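Side-chain contacts in ofchtiv-allosamidin (PDB 6JMB), which probably hydrolyses chitin as a group IV insect chitinase of glycosyl hydrolase family 18, and binds the inhibitor allosamidin in its active-site cleft: residues N62-Q65 / F66-L69; V230-W233 / L234-G237; T303-L306 / A307-P310; S320-N323 / V324-T328; T349-H353 / G354-E358. One frame throughout, in Å; residues are numbered along the deposited sequence.

Contact 1 of 5, residues N62-Q65 / F66-L69; sequences NFKQ and FTSL
Lys64 and Ser68, one helical turn apart, meet through a carbonyl oxygen that takes two bonds from the same residue. Ser68 OG donates to Lys64 O at 2.8 Å, from above the carbonyl plane, while Ser68 N donates to the same oxygen at 2.9 Å from the opposite face. The serine hydroxyl is brought back over the preceding turn because OG lies beside its own backbone N (chi1 -70°). Two further backbone bonds, Phe66 N to Asn62 O and Thr67 N to Phe63 O, complete the ladder of i to i+4 links.

A water gathers the polar ends on this side. It accepts from Lys64 NZ at 2.7 Å and donates to Thr67 OG1, also at 2.7 Å, with a longer bond to Ser68 OG. The lysine chain bends at its second torsion (chi2 65°) and crosses the threonine at about a right angle, its CD coming within 3.8 Å of Thr67 OG1. That hydroxyl is also bonded to the backbone O of Tyr116, which helps fix its rotation.

The buried side carries ring contacts and one polar tie. The rings of Phe63 and Phe66 both meet Tyr38, the second of them edge-to-face, and Phe66 also reaches Leu36 on strand 35-43. Asn62 ND2 bonds Tyr38 OH, so the same tyrosine serves three residues of the turn. The whole is an amphipathic segment, the short helix 62-67 lying against the parallel strands 35-43 and 77-83 of the TIM barrel expected of family 18.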
loop_
_atom_site.group_PDB
_atom_site.type_symbol
_atom_site.label_atom_id
_atom_site.label_comp_id
_atom_site.label_asym_id
_atom_site.label_seq_id
_atom_site.Cartn_x
_atom_site.Cartn_y
_atom_site.Cartn_z
ATOM N N ASN A 62 -7.566 20.245 -4.717
ATOM C CA ASN A 62 -7.640 18.788 -4.794
ATOM C C ASN A 62 -7.950 18.146 -3.444
ATOM O O ASN A 62 -8.702 17.166 -3.391
ATOM C CB ASN A 62 -6.366 18.215 -5.407
ATOM C CG ASN A 62 -6.624 16.961 -6.216
ATOM O OD1 ASN A 62 -7.520 16.927 -7.058
ATOM N ND2 ASN A 62 -5.833 15.925 -5.970
ATOM N N PHE A 63 -7.373 18.659 -2.346
ATOM C CA PHE A 63 -7.720 18.147 -1.021
ATOM C C PHE A 63 -9.230 18.179 -0.828
ATOM O O PHE A 63 -9.843 17.190 -0.407
ATOM C CB PHE A 63 -7.118 19.033 0.075
ATOM C CG PHE A 63 -5.631 18.862 0.338
ATOM C CD1 PHE A 63 -4.967 17.644 0.229
ATOM C CD2 PHE A 63 -4.911 19.962 0.773
ATOM C CE1 PHE A 63 -3.595 17.556 0.530
ATOM C CE2 PHE A 63 -3.556 19.880 1.067
ATOM C CZ PHE A 63 -2.896 18.682 0.952
ATOM N N LYS A 64 -9.840 19.335 -1.117
ATOM C CA LYS A 64 -11.263 19.516 -0.860
ATOM C C LYS A 64 -12.125 18.732 -1.843
ATOM O O LYS A 64 -13.183 18.226 -1.461
ATOM C CB LYS A 64 -11.600 21.007 -0.897
ATOM C CG LYS A 64 -13.039 21.336 -0.538
ATOM C CD LYS A 64 -13.350 20.979 0.909
ATOM C CE LYS A 64 -14.689 21.561 1.336
ATOM N NZ LYS A 64 -15.231 20.893 2.547
ATOM N N GLN A 65 -11.694 18.604 -3.100
ATOM C CA GLN A 65 -12.442 17.761 -4.028
ATOM C C GLN A 65 -12.472 16.324 -3.530
ATOM O O GLN A 65 -13.507 15.650 -3.601
ATOM C CB GLN A 65 -11.814 17.815 -5.416
ATOM C CG GLN A 65 -12.037 19.119 -6.152
ATOM C CD GLN A 65 -11.406 19.101 -7.525
ATOM O OE1 GLN A 65 -10.676 20.020 -7.898
ATOM N NE2 GLN A 65 -11.674 18.043 -8.285
ATOM N N PHE A 66 -11.344 15.857 -2.989
ATOM C CA PHE A 66 -11.243 14.499 -2.466
ATOM C C PHE A 66 -12.177 14.293 -1.282
ATOM O O PHE A 66 -12.944 13.325 -1.246
ATOM C CB PHE A 66 -9.786 14.240 -2.079
ATOM C CG PHE A 66 -9.498 12.833 -1.620
ATOM C CD1 PHE A 66 -9.207 11.830 -2.536
ATOM C CD2 PHE A 66 -9.474 12.529 -0.270
ATOM C CE1 PHE A 66 -8.911 10.543 -2.108
ATOM C CE2 PHE A 66 -9.187 11.239 0.164
ATOM C CZ PHE A 66 -8.900 10.252 -0.759
ATOM N N THR A 67 -12.131 15.192 -0.291
ATOM C CA THR A 67 -13.009 15.011 0.861
ATOM C C THR A 67 -14.470 15.227 0.499
ATOM O O THR A 67 -15.350 14.670 1.165
ATOM C CB THR A 67 -12.587 15.887 2.044
ATOM O OG1 THR A 67 -12.686 17.268 1.672
ATOM C CG2 THR A 67 -11.155 15.570 2.461
ATOM N N SER A 68 -14.743 15.976 -0.571
ATOM C CA SER A 68 -16.114 16.167 -1.026
ATOM C C SER A 68 -16.730 14.903 -1.605
ATOM O O SER A 68 -17.934 14.906 -1.893
ATOM C CB SER A 68 -16.188 17.306 -2.041
ATOM O OG SER A 68 -15.957 18.548 -1.393
ATOM N N LEU A 69 -15.951 13.833 -1.790
ATOM C CA LEU A 69 -16.552 12.551 -2.137
ATOM C C LEU A 69 -17.566 12.100 -1.093
ATOM O O LEU A 69 -18.442 11.288 -1.408
ATOM C CB LEU A 69 -15.466 11.489 -2.319
ATOM C CG LEU A 69 -14.544 11.671 -3.526
ATOM C CD1 LEU A 69 -13.310 10.780 -3.395
ATOM C CD2 LEU A 69 -15.288 11.394 -4.833
HETATM O O HOH W 1 -15.172 18.348 1.804
#

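Contact 2 of 5, residues V230-W233 / L234-G237; sequences VQYW and LSAG
Tyr232 and Ala236 pack across the last turn of helix 226-235, which closes in a Schellman motif with Gly237 at positive phi. From CB the tyrosine leaves the backbone with CG anti to its N (chi1 169°), which carries the ring along the helix toward its C-terminal end. On the ring, CD1 passes Ser235 OG obliquely, and CE1 lies 3.9 Å from Ala236 CB. The closest approach is at CZ, 3.7 Å from that methyl, and OH at the tip stands 3.8 Å from it. Ala236 CB thus sits over one face of the ring, 4.1 Å from the centroid and 26° off the normal, a CH-pi contact. Beyond the segments the same ring leans on Ala172 and Val173 of helix 169-175, tying the helix end to its neighbour.

Val230 and Leu234 run side by side on another flank, near Met245 and Leu243 of strand 243-256. Gln231 carries its amide past Leu234 CD1, and its NE2 is bonded to Tyr333 OH.

The carbonyl of Tyr232 takes two donors: Ala236 N arrives nearly along the C=O axis, whereas Ser235 OG, 2.9 Å from Tyr232 O, comes in at a C=O...donor angle of 115°.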
loop_
_atom_site.group_PDB
_atom_site.type_symbol
_atom_site.label_atom_id
_atom_site.label_comp_id
_atom_site.label_asym_id
_atom_site.label_seq_id
_atom_site.Cartn_x
_atom_site.Cartn_y
_atom_site.Cartn_z
ATOM N N VAL A 230 1.295 -11.667 7.883
ATOM C CA VAL A 230 0.053 -11.575 8.648
ATOM C C VAL A 230 0.179 -12.336 9.959
ATOM O O VAL A 230 -0.193 -11.836 11.028
ATOM C CB VAL A 230 -1.140 -12.066 7.809
ATOM C CG1 VAL A 230 -2.369 -12.258 8.702
ATOM C CG2 VAL A 230 -1.438 -11.068 6.691
ATOM N N GLN A 231 0.719 -13.555 9.897
ATOM C CA GLN A 231 0.854 -14.339 11.115
ATOM C C GLN A 231 1.841 -13.699 12.082
ATOM O O GLN A 231 1.642 -13.785 13.299
ATOM C CB GLN A 231 1.218 -15.788 10.791
ATOM C CG GLN A 231 0.157 -16.520 9.965
ATOM C CD GLN A 231 -1.220 -16.460 10.594
ATOM O OE1 GLN A 231 -1.385 -16.746 11.780
ATOM N NE2 GLN A 231 -2.222 -16.078 9.803
ATOM N N TYR A 232 2.885 -13.032 11.574
ATOM C CA TYR A 232 3.774 -12.300 12.475
ATOM C C TYR A 232 3.014 -11.211 13.229
ATOM O O TYR A 232 3.091 -11.120 14.461
ATOM C CB TYR A 232 4.978 -11.687 11.745
ATOM C CG TYR A 232 5.670 -10.742 12.701
ATOM C CD1 TYR A 232 6.401 -11.241 13.770
ATOM C CD2 TYR A 232 5.508 -9.364 12.602
ATOM C CE1 TYR A 232 6.984 -10.399 14.693
ATOM C CE2 TYR A 232 6.092 -8.510 13.524
ATOM C CZ TYR A 232 6.824 -9.040 14.567
ATOM O OH TYR A 232 7.397 -8.198 15.491
ATOM N N TRP A 233 2.272 -10.370 12.502
ATOM C CA TRP A 233 1.591 -9.250 13.142
ATOM C C TRP A 233 0.551 -9.733 14.143
ATOM O O TRP A 233 0.432 -9.171 15.238
ATOM C CB TRP A 233 1.008 -8.296 12.094
ATOM C CG TRP A 233 2.077 -7.394 11.547
ATOM C CD1 TRP A 233 2.922 -7.653 10.505
ATOM C CD2 TRP A 233 2.453 -6.107 12.058
ATOM N NE1 TRP A 233 3.795 -6.598 10.327
ATOM C CE2 TRP A 233 3.521 -5.638 11.266
ATOM C CE3 TRP A 233 1.976 -5.301 13.100
ATOM C CZ2 TRP A 233 4.126 -4.409 11.489
ATOM C CZ3 TRP A 233 2.580 -4.075 13.321
ATOM C CH2 TRP A 233 3.640 -3.638 12.515
ATOM N N LEU A 234 -0.186 -10.797 13.809
ATOM C CA LEU A 234 -1.128 -11.366 14.768
ATOM C C LEU A 234 -0.397 -11.887 16.000
ATOM O O LEU A 234 -0.804 -11.623 17.139
ATOM C CB LEU A 234 -1.932 -12.491 14.111
ATOM C CG LEU A 234 -2.919 -12.084 13.020
ATOM C CD1 LEU A 234 -3.487 -13.327 12.333
ATOM C CD2 LEU A 234 -4.039 -11.232 13.586
ATOM N N SER A 235 0.705 -12.607 15.789
ATOM C CA SER A 235 1.420 -13.214 16.907
ATOM C C SER A 235 2.111 -12.180 17.785
ATOM O O SER A 235 2.351 -12.446 18.970
ATOM C CB SER A 235 2.443 -14.229 16.390
ATOM O OG SER A 235 3.581 -13.588 15.841
ATOM N N ALA A 236 2.428 -11.010 17.239
ATOM C CA ALA A 236 3.137 -9.970 17.969
ATOM C C ALA A 236 2.206 -9.008 18.694
ATOM O O ALA A 236 2.689 -8.077 19.349
ATOM C CB ALA A 236 4.069 -9.202 17.029
ATOM N N GLY A 237 0.894 -9.191 18.583
ATOM C CA GLY A 237 -0.022 -8.417 19.395
ATOM C C GLY A 237 -0.989 -7.512 18.665
ATOM O O GLY A 237 -1.718 -6.753 19.309
#

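Contact 3 of 5, residues T303-L306 / A307-P310; sequences TDNL and AKVP
Asp304 OD1 is gripped by two backbone N-H groups of the loop between strands 300-304 and 309-314, a beta hairpin whose turn the aspartate organises. Leu306 N, 2.9 Å from Asp304 OD1, closes an Asx turn and meets the oxygen almost head-on. Ala307 N, at 3.0 Å from Asp304 OD1, comes instead from well above the carboxylate plane. The carboxylate swings over the loop because CG stands anti to the backbone N (chi1 -176°), and this also lays Asp304 CG against Ala307 CB at 3.7 Å. Its other oxygen, OD2, receives His205 NE2 and Glu213 N, so the group is bound on both branches; those donors would probably stabilise its negative charge in this buried setting.

The main chain of the same residue holds the strands. Asp304 N donates to Val309 O at 2.9 Å, and Asp304 O accepts from Lys308 N at 2.8 Å and, weakly, from Val309 N. With Lys308 and Val309 both opposite Asp304, the pattern is a G1 beta bulge, Lys308 taking the position of positive phi (68°). One step further, Thr303 and Pro310 form a non-hydrogen-bonded antiparallel pair. Pro310 packs on Ser326 of helix 324-336, and Ala307 rests on Pro208 and Ser212, which place the hairpin end against that helix and a neighbouring loop.

Lys308 then folds back across the turn, bent at its second torsion, with CE passing 3.3 Å from Asn305 O. Its NZ ends 2.7 Å from Asn305 O and makes a weak second bond to Asn305 OD1.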
loop_
_atom_site.group_PDB
_atom_site.type_symbol
_atom_site.label_atom_id
_atom_site.label_comp_id
_atom_site.label_asym_id
_atom_site.label_seq_id
_atom_site.Cartn_x
_atom_site.Cartn_y
_atom_site.Cartn_z
ATOM N N THR A 303 0.417 -19.644 -13.542
ATOM C CA THR A 303 0.059 -19.521 -12.141
ATOM C C THR A 303 1.110 -20.254 -11.323
ATOM O O THR A 303 1.425 -21.416 -11.604
ATOM C CB THR A 303 -1.309 -20.152 -11.888
ATOM O OG1 THR A 303 -2.320 -19.378 -12.540
ATOM C CG2 THR A 303 -1.602 -20.214 -10.391
ATOM N N ASP A 304 1.675 -19.569 -10.336
ATOM C CA ASP A 304 2.467 -20.247 -9.319
ATOM C C ASP A 304 1.470 -20.828 -8.326
ATOM O O ASP A 304 0.843 -20.087 -7.561
ATOM C CB ASP A 304 3.409 -19.256 -8.641
ATOM C CG ASP A 304 4.332 -19.918 -7.625
ATOM O OD1 ASP A 304 3.928 -20.911 -6.987
ATOM O OD2 ASP A 304 5.466 -19.425 -7.442
ATOM N N ASN A 305 1.280 -22.151 -8.372
ATOM C CA ASN A 305 0.264 -22.794 -7.548
ATOM C C ASN A 305 0.742 -23.078 -6.134
ATOM O O ASN A 305 -0.016 -23.643 -5.341
ATOM C CB ASN A 305 -0.246 -24.077 -8.217
ATOM C CG ASN A 305 -1.669 -24.409 -7.828
ATOM O OD1 ASN A 305 -2.401 -23.567 -7.302
ATOM N ND2 ASN A 305 -2.071 -25.652 -8.082
ATOM N N LEU A 306 1.978 -22.711 -5.805
ATOM C CA LEU A 306 2.401 -22.673 -4.415
ATOM C C LEU A 306 2.068 -21.319 -3.795
ATOM O O LEU A 306 1.471 -21.250 -2.713
ATOM C CB LEU A 306 3.905 -22.951 -4.324
ATOM C CG LEU A 306 4.381 -24.297 -4.873
ATOM C CD1 LEU A 306 5.896 -24.402 -4.805
ATOM C CD2 LEU A 306 3.733 -25.428 -4.098
ATOM N N ALA A 307 2.411 -20.237 -4.501
ATOM C CA ALA A 307 2.241 -18.879 -3.998
ATOM C C ALA A 307 0.861 -18.298 -4.278
ATOM O O ALA A 307 0.498 -17.281 -3.672
ATOM C CB ALA A 307 3.310 -17.963 -4.601
ATOM N N LYS A 308 0.095 -18.909 -5.183
ATOM C CA LYS A 308 -1.274 -18.489 -5.519
ATOM C C LYS A 308 -1.307 -17.141 -6.240
ATOM O O LYS A 308 -2.210 -16.330 -6.023
ATOM C CB LYS A 308 -2.228 -18.503 -4.317
ATOM C CG LYS A 308 -2.063 -19.706 -3.394
ATOM C CD LYS A 308 -2.322 -21.013 -4.120
ATOM C CE LYS A 308 -2.095 -22.181 -3.178
ATOM N NZ LYS A 308 -2.321 -23.488 -3.865
ATOM N N VAL A 309 -0.328 -16.903 -7.111
ATOM C CA VAL A 309 -0.252 -15.647 -7.866
ATOM C C VAL A 309 0.206 -15.940 -9.279
ATOM O O VAL A 309 0.919 -16.917 -9.542
ATOM C CB VAL A 309 0.727 -14.642 -7.219
ATOM C CG1 VAL A 309 0.147 -14.082 -5.929
ATOM C CG2 VAL A 309 2.086 -15.285 -6.989
ATOM N N PRO A 310 -0.183 -15.082 -10.220
ATOM C CA PRO A 310 0.253 -15.245 -11.607
ATOM C C PRO A 310 1.561 -14.515 -11.875
ATOM O O PRO A 310 1.960 -13.585 -11.172
ATOM C CB PRO A 310 -0.873 -14.553 -12.385
ATOM C CG PRO A 310 -1.233 -13.399 -11.487
ATOM C CD PRO A 310 -1.126 -13.956 -10.073
#

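Contact 4 of 5, residues S320-N323 / V324-T328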
loop_
_atom_site.group_PDB
_atom_site.type_symbol
_atom_site.label_atom_id
_atom_site.label_comp_id
_atom_site.label_asym_id
_atom_site.label_seq_id
_atom_site.Cartn_x
_atom_site.Cartn_y
_atom_site.Cartn_z
ATOM N N SER A 320 5.756 -10.081 -12.341
ATOM C CA SER A 320 4.868 -10.542 -11.283
ATOM C C SER A 320 3.708 -9.561 -11.177
ATOM O O SER A 320 3.921 -8.346 -11.191
ATOM C CB SER A 320 5.628 -10.561 -9.961
ATOM O OG SER A 320 4.739 -10.502 -8.866
ATOM N N PHE A 321 2.485 -10.077 -11.081
ATOM C CA PHE A 321 1.323 -9.204 -10.952
ATOM C C PHE A 321 0.237 -9.924 -10.164
ATOM O O PHE A 321 0.399 -11.073 -9.749
ATOM C CB PHE A 321 0.831 -8.704 -12.318
ATOM C CG PHE A 321 0.248 -9.778 -13.200
ATOM C CD1 PHE A 321 1.054 -10.741 -13.787
ATOM C CD2 PHE A 321 -1.117 -9.804 -13.463
ATOM C CE1 PHE A 321 0.507 -11.719 -14.612
ATOM C CE2 PHE A 321 -1.663 -10.772 -14.296
ATOM C CZ PHE A 321 -0.853 -11.731 -14.865
ATOM N N ASP A 322 -0.868 -9.221 -9.935
ATOM C CA ASP A 322 -2.035 -9.806 -9.296
ATOM C C ASP A 322 -3.260 -9.526 -10.151
ATOM O O ASP A 322 -3.399 -8.433 -10.710
ATOM C CB ASP A 322 -2.209 -9.263 -7.873
ATOM C CG ASP A 322 -1.412 -10.059 -6.855
ATOM O OD1 ASP A 322 -1.916 -11.112 -6.411
ATOM O OD2 ASP A 322 -0.269 -9.659 -6.517
ATOM N N ASN A 323 -4.130 -10.526 -10.271
ATOM C CA ASN A 323 -5.319 -10.449 -11.113
ATOM C C ASN A 323 -6.554 -10.761 -10.268
ATOM O O ASN A 323 -6.474 -10.871 -9.047
ATOM C CB ASN A 323 -5.172 -11.347 -12.346
ATOM C CG ASN A 323 -4.948 -12.809 -11.998
ATOM O OD1 ASN A 323 -5.118 -13.231 -10.851
ATOM N ND2 ASN A 323 -4.569 -13.598 -13.005
ATOM N N VAL A 324 -7.703 -10.919 -10.929
ATOM C CA VAL A 324 -8.938 -11.176 -10.190
ATOM C C VAL A 324 -8.835 -12.473 -9.396
ATOM O O VAL A 324 -9.249 -12.540 -8.233
ATOM C CB VAL A 324 -10.147 -11.166 -11.144
ATOM C CG1 VAL A 324 -11.367 -11.843 -10.497
ATOM C CG2 VAL A 324 -10.462 -9.736 -11.580
ATOM N N GLU A 325 -8.250 -13.508 -10.001
ATOM C CA GLU A 325 -8.146 -14.801 -9.335
ATOM C C GLU A 325 -7.224 -14.738 -8.122
ATOM O O GLU A 325 -7.551 -15.270 -7.056
ATOM C CB GLU A 325 -7.683 -15.854 -10.345
ATOM C CG GLU A 325 -8.541 -15.881 -11.616
ATOM C CD GLU A 325 -7.929 -15.101 -12.784
ATOM O OE1 GLU A 325 -8.041 -13.851 -12.830
ATOM O OE2 GLU A 325 -7.342 -15.753 -13.676
ATOM N N SER A 326 -6.066 -14.083 -8.248
ATOM C CA SER A 326 -5.167 -14.012 -7.102
ATOM C C SER A 326 -5.694 -13.063 -6.033
ATOM O O SER A 326 -5.488 -13.301 -4.842
ATOM C CB SER A 326 -3.743 -13.642 -7.537
ATOM O OG SER A 326 -3.661 -12.295 -7.985
ATOM N N MET A 327 -6.382 -11.995 -6.441
ATOM C CA MET A 327 -7.040 -11.122 -5.475
ATOM C C MET A 327 -8.095 -11.889 -4.689
ATOM O O MET A 327 -8.222 -11.718 -3.473
ATOM C CB MET A 327 -7.669 -9.931 -6.206
ATOM C CG MET A 327 -8.030 -8.752 -5.325
ATOM S SD MET A 327 -6.604 -8.088 -4.446
ATOM C CE MET A 327 -5.606 -7.436 -5.784
ATOM N N THR A 328 -8.846 -12.760 -5.370
ATOM C CA THR A 328 -9.839 -13.589 -4.686
ATOM C C THR A 328 -9.181 -14.456 -3.616
ATOM O O THR A 328 -9.660 -14.535 -2.477
ATOM C CB THR A 328 -10.595 -14.448 -5.704
ATOM O OG1 THR A 328 -11.317 -13.587 -6.598
ATOM C CG2 THR A 328 -11.600 -15.368 -4.997
HETATM O O HOH W 2 -4.396 -16.479 -12.843
#
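Asn323 and Ser326 meet because each carries its side chain between its own backbone N and carbonyl carbon (chi1 59° and 70°), so that Asn323 reaches forward to the main chain of Ser326 and the serine hydroxyl reaches back to that of Asn323. Asn323 OD1 accepts from Ser326 N at 2.9 Å in an almost straight bond, the donor standing almost in line with the amide C=O. In return Asn323 N donates to Ser326 OG, also at 2.9 Å.

Ser326 OG in turn donates to Asp322 OD1 at 2.6 Å, on the anti side of the carboxylate and somewhat out of its plane. That oxygen has a second partner in Lys330 NZ, a salt bridge one turn further along the helix, which would help to balance the buried charge.

The Glu325 carboxylate lies stacked against the Asn323 amide, planes 19° apart, with OE1 3.4 Å from Asn323 CG, and a water joins Asn323 ND2 to Glu325 OE2.

Met327 N completes the first turn on Asn323 O at 2.8 Å, while its side chain packs on Val247 and Phe249 of strand 243-256. The two reciprocal bonds between Asn323 and Ser326 make a capping box, with Asn323 as the N-cap of helix 324-336.

Contact 5 of 5, residues T349-H353 / G354-E358; sequences TDDFH and GLCGE
Asp351 spreads its carboxylate over the backbone of the turn that follows, and hydrogen bonds carry most of the contact. Leu355 N reaches Asp351 OD1 at 3.0 Å and Cys356 N reaches Asp351 OD2 at 2.8 Å, each on the syn side of its oxygen and some 20° out of the plane. The group is offered to both donors because CG lies anti to the backbone N (chi1 -176°). A bond between main-chain atoms, from Gly354 N to Asp351 O at 3.0 Å, comes in from above the carbonyl plane and closes a type I turn.

A water extends the grip: it donates to Asp351 OD2 and accepts from Glu358 N, linking the aspartate to the backbone just past the second turn.

Packing is modest. Leu355 CG lies 3.8 Å from His353 CB, and the imidazole of His353 has Phe352 CE2 over one face, near the rim.

The covalent tie is the disulfide from Cys356 to Cys290 of helix 286-295, a helix that Asp351 also touches. Two successive type I turns, Asp351 to Gly354 and Gly354 to Gly357, with Asp351 also the centre of an inverse gamma turn, shape the loop between strand 341-345 and helix 362-373, which the disulfide ties to helix 286-295.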
loop_
_atom_site.group_PDB
_atom_site.type_symbol
_atom_site.label_atom_id
_atom_site.label_comp_id
_atom_site.label_asym_id
_atom_site.label_seq_id
_atom_site.Cartn_x
_atom_site.Cartn_y
_atom_site.Cartn_z
ATOM N N THR A 349 -4.501 2.422 -10.408
ATOM C CA THR A 349 -4.028 1.422 -11.364
ATOM C C THR A 349 -4.899 0.173 -11.414
ATOM O O THR A 349 -4.493 -0.821 -12.027
ATOM C CB THR A 349 -2.552 1.058 -11.168
ATOM O OG1 THR A 349 -2.368 0.470 -9.877
ATOM C CG2 THR A 349 -1.660 2.290 -11.302
ATOM N N ASP A 350 -6.072 0.179 -10.784
ATOM C CA ASP A 350 -7.073 -0.789 -11.193
ATOM C C ASP A 350 -7.408 -0.515 -12.658
ATOM O O ASP A 350 -7.073 0.538 -13.211
ATOM C CB ASP A 350 -8.327 -0.654 -10.317
ATOM C CG ASP A 350 -9.149 -1.949 -10.227
ATOM O OD1 ASP A 350 -8.939 -2.898 -11.018
ATOM O OD2 ASP A 350 -10.032 -2.012 -9.344
ATOM N N ASP A 351 -8.074 -1.474 -13.301
ATOM C CA ASP A 351 -8.588 -1.243 -14.652
ATOM C C ASP A 351 -9.851 -0.387 -14.531
ATOM O O ASP A 351 -10.985 -0.842 -14.701
ATOM C CB ASP A 351 -8.826 -2.559 -15.380
ATOM C CG ASP A 351 -9.263 -2.365 -16.820
ATOM O OD1 ASP A 351 -8.965 -1.310 -17.418
ATOM O OD2 ASP A 351 -9.915 -3.288 -17.353
ATOM N N PHE A 352 -9.627 0.889 -14.207
ATOM C CA PHE A 352 -10.738 1.772 -13.867
ATOM C C PHE A 352 -11.629 2.078 -15.064
ATOM O O PHE A 352 -12.824 2.341 -14.883
ATOM C CB PHE A 352 -10.262 3.033 -13.129
ATOM C CG PHE A 352 -9.316 3.918 -13.908
ATOM C CD1 PHE A 352 -7.969 3.607 -14.006
ATOM C CD2 PHE A 352 -9.766 5.099 -14.479
ATOM C CE1 PHE A 352 -7.087 4.444 -14.695
ATOM C CE2 PHE A 352 -8.893 5.936 -15.168
ATOM C CZ PHE A 352 -7.556 5.607 -15.277
ATOM N N HIS A 353 -11.090 2.004 -16.279
ATOM C CA HIS A 353 -11.876 2.199 -17.491
ATOM C C HIS A 353 -12.476 0.902 -18.025
ATOM O O HIS A 353 -13.196 0.939 -19.032
ATOM C CB HIS A 353 -11.013 2.818 -18.597
ATOM C CG HIS A 353 -10.606 4.240 -18.350
ATOM N ND1 HIS A 353 -11.474 5.198 -17.868
ATOM C CD2 HIS A 353 -9.424 4.871 -18.555
ATOM C CE1 HIS A 353 -10.841 6.356 -17.778
ATOM N NE2 HIS A 353 -9.595 6.183 -18.189
ATOM N N GLY A 354 -12.183 -0.240 -17.407
ATOM C CA GLY A 354 -12.733 -1.502 -17.867
ATOM C C GLY A 354 -12.256 -1.930 -19.236
ATOM O O GLY A 354 -12.981 -2.633 -19.949
ATOM N N LEU A 355 -11.037 -1.544 -19.615
ATOM C CA LEU A 355 -10.523 -1.855 -20.943
ATOM C C LEU A 355 -10.159 -3.323 -21.105
ATOM O O LEU A 355 -9.991 -3.781 -22.243
ATOM C CB LEU A 355 -9.302 -0.991 -21.247
ATOM C CG LEU A 355 -9.522 0.516 -21.158
ATOM C CD1 LEU A 355 -8.242 1.266 -21.495
ATOM C CD2 LEU A 355 -10.661 0.937 -22.080
ATOM N N CYS A 356 -10.038 -4.070 -20.011
ATOM C CA CYS A 356 -9.579 -5.451 -20.065
ATOM C C CYS A 356 -10.707 -6.475 -20.011
ATOM O O CYS A 356 -10.435 -7.675 -19.889
ATOM C CB CYS A 356 -8.532 -5.705 -18.979
ATOM S SG CYS A 356 -7.033 -4.732 -19.271
ATOM N N GLY A 357 -11.962 -6.035 -20.095
ATOM C CA GLY A 357 -13.071 -6.931 -20.350
ATOM C C GLY A 357 -13.747 -7.538 -19.140
ATOM O O GLY A 357 -14.661 -8.357 -19.314
ATOM N N GLU A 358 -13.339 -7.177 -17.925
ATOM C CA GLU A 358 -13.940 -7.716 -16.711
ATOM C C GLU A 358 -14.713 -6.656 -15.934
ATOM O O GLU A 358 -14.891 -6.777 -14.720
ATOM C CB GLU A 358 -12.896 -8.393 -15.823
ATOM C CG GLU A 358 -12.282 -9.650 -16.424
ATOM C CD GLU A 358 -11.377 -10.377 -15.449
ATOM O OE1 GLU A 358 -11.767 -11.459 -14.961
ATOM O OE2 GLU A 358 -10.274 -9.864 -15.164
HETATM O O HOH W 3 -11.709 -5.192 -16.637
#

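Along the chain the five contacts follow in series, none enclosing another. Contacts 1 and 2 lie on opposite sides of the chain's centre, their own centres about 35 Å apart, on helices flanking different barrel strands. Contacts 3 and 4 are immediate neighbours, about 9 Å between centres: the hairpin end packs on the start of helix 324-336, with Val309 CG1 3.6 Å from Asp322 OD1. Contact 5 lies about 14 Å from contact 4 between centres and touches it through Val324 and Glu358. The last three therefore form one connected region, whereas the first two are separate peripheral sites. All are local contacts within helices, at helix ends or in turns, and none includes a residue of the allosamidin pocket.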